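Local coordinates for protein pilin (Clostridioides difficile, PDB 6T8S) that is the major pilin PilA1, whose copies probably assemble through their long N-terminal helices into the type IV pilus fibre of this bacterium, at residues A[18-23]-A[102-107]. Residues are numbered along the deposited sequence; the frame is centred on the assembly and turned at random.
Sequences SVESDY and SDIGEN
Glu20 and Tyr23, one helical turn apart on helix 9-37, meet Asp103 and Ile104 in the last turn of helix 94-104. The backbones come nearest at Glu20 and Ile104, with 7.7 Å between their CA atoms. Glu20 reaches across with an extended chain. CG sits beside the backbone N (chi1 -66°) and the chain runs straight from there, which carries the carboxylate across to Asp103. The side chains run across each other, and the carboxylates are almost perpendicular (84°), so they meet at one oxygen of Asp103 and do not lie face to face. Glu20 OE2 lies 2.5 Å from Asp103 OD2. At that separation one of the two acids probably carries a proton, though which one is not settled. Glu20 OE1 is also near, 3.0 Å from Asp103 OD2, but these two are not hydrogen-bonded. Lys99, one turn earlier on helix 94-104, forms a salt bridge with Asp103 OD2 and would offset part of the negative charge. The Glu20 side chain also touches Lys99 and Leu100.

The long N-terminal helix set against an antiparallel sheet is the hallmark of the type IV pilin fold. Here the shorter helix 94-104 also packs against that long helix. Further along, the bond from CA to CB of Tyr23 points toward the end of helix 94-104, and CG is anti to the backbone N, chi1 170°. Ile104 CD1 sits over one face of the ring, 4.5 Å from Tyr23 CD2. The same methyl is 4.4 Å from Glu20 CG, so it contacts both Glu20 and Tyr23, next to the acid pair. The ring also packs on Ile135 and Leu137 of strand 128-138, and Tyr23 OH is hydrogen-bonded to Val136 O.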
# COMPACT_ATOMS: atom_id res chain seq x y z
N SER A 18 2.25 -3.51 -11.30
CA SER A 18 3.03 -4.33 -10.34
C SER A 18 2.61 -4.05 -8.89
O SER A 18 2.42 -5.01 -8.12
CB SER A 18 4.50 -4.12 -10.56
OG SER A 18 5.24 -4.99 -9.73
N VAL A 19 2.41 -2.79 -8.53
CA VAL A 19 1.90 -2.43 -7.18
C VAL A 19 0.49 -2.99 -6.99
O VAL A 19 0.20 -3.55 -5.91
CB VAL A 19 1.96 -0.91 -6.96
CG1 VAL A 19 1.29 -0.52 -5.65
CG2 VAL A 19 3.40 -0.42 -7.03
N GLU A 20 -0.36 -2.89 -8.00
CA GLU A 20 -1.74 -3.44 -7.94
C GLU A 20 -1.69 -4.95 -7.68
O GLU A 20 -2.51 -5.44 -6.89
CB GLU A 20 -2.48 -3.18 -9.25
CG GLU A 20 -2.74 -1.72 -9.53
CD GLU A 20 -3.34 -1.46 -10.90
OE1 GLU A 20 -3.76 -2.43 -11.57
OE2 GLU A 20 -3.44 -0.28 -11.27
N SER A 21 -0.78 -5.68 -8.34
CA SER A 21 -0.64 -7.15 -8.16
C SER A 21 -0.18 -7.46 -6.73
O SER A 21 -0.74 -8.36 -6.07
CB SER A 21 0.29 -7.74 -9.19
OG SER A 21 0.40 -9.15 -9.02
N ASP A 22 0.81 -6.72 -6.24
CA ASP A 22 1.28 -6.85 -4.83
C ASP A 22 0.11 -6.56 -3.88
O ASP A 22 -0.06 -7.33 -2.93
CB ASP A 22 2.48 -5.93 -4.57
CG ASP A 22 3.75 -6.34 -5.28
OD1 ASP A 22 3.82 -7.50 -5.79
OD2 ASP A 22 4.69 -5.50 -5.31
N TYR A 23 -0.64 -5.49 -4.12
CA TYR A 23 -1.79 -5.08 -3.28
C TYR A 23 -2.79 -6.25 -3.17
O TYR A 23 -3.23 -6.59 -2.06
CB TYR A 23 -2.43 -3.82 -3.88
CG TYR A 23 -3.75 -3.45 -3.26
CD1 TYR A 23 -3.76 -2.75 -2.07
CD2 TYR A 23 -4.97 -3.81 -3.82
CE1 TYR A 23 -4.94 -2.41 -1.45
CE2 TYR A 23 -6.17 -3.44 -3.22
CZ TYR A 23 -6.15 -2.75 -2.02
OH TYR A 23 -7.27 -2.35 -1.34
N SER A 102 -8.00 4.50 -11.28
CA SER A 102 -8.95 3.83 -12.21
C SER A 102 -9.08 2.35 -11.82
O SER A 102 -10.17 1.79 -11.94
CB SER A 102 -8.53 3.97 -13.64
OG SER A 102 -8.71 5.30 -14.07
N ASP A 103 -7.98 1.74 -11.38
CA ASP A 103 -7.93 0.28 -11.16
C ASP A 103 -8.43 -0.08 -9.77
O ASP A 103 -9.11 -1.11 -9.65
CB ASP A 103 -6.53 -0.26 -11.47
CG ASP A 103 -6.18 -0.26 -12.95
OD1 ASP A 103 -7.12 -0.28 -13.78
OD2 ASP A 103 -4.96 -0.22 -13.25
N ILE A 104 -8.11 0.72 -8.74
CA ILE A 104 -8.41 0.42 -7.32
C ILE A 104 -9.71 1.13 -6.89
O ILE A 104 -10.40 0.58 -6.01
CB ILE A 104 -7.18 0.77 -6.45
CG1 ILE A 104 -6.05 -0.23 -6.72
CG2 ILE A 104 -7.51 0.88 -4.97
CD1 ILE A 104 -4.75 0.10 -6.04
N GLY A 105 -9.99 2.30 -7.46
CA GLY A 105 -11.19 3.10 -7.15
C GLY A 105 -10.99 4.01 -5.96
O GLY A 105 -9.85 4.14 -5.49
N GLU A 106 -12.06 4.65 -5.50
CA GLU A 106 -12.01 5.76 -4.53
C GLU A 106 -11.87 5.27 -3.08
O GLU A 106 -12.13 4.07 -2.79
CB GLU A 106 -13.28 6.62 -4.64
CG GLU A 106 -14.52 5.93 -4.10
CD GLU A 106 -15.69 6.85 -3.80
OE1 GLU A 106 -15.54 8.09 -3.99
OE2 GLU A 106 -16.76 6.33 -3.44
N ASN A 107 -11.52 6.20 -2.19
CA ASN A 107 -11.50 6.02 -0.71
C ASN A 107 -10.50 4.93 -0.30
O ASN A 107 -10.71 4.32 0.77
CB ASN A 107 -12.90 5.70 -0.18
CG ASN A 107 -13.86 6.85 -0.36
OD1 ASN A 107 -13.45 8.01 -0.45
ND2 ASN A 107 -15.14 6.54 -0.42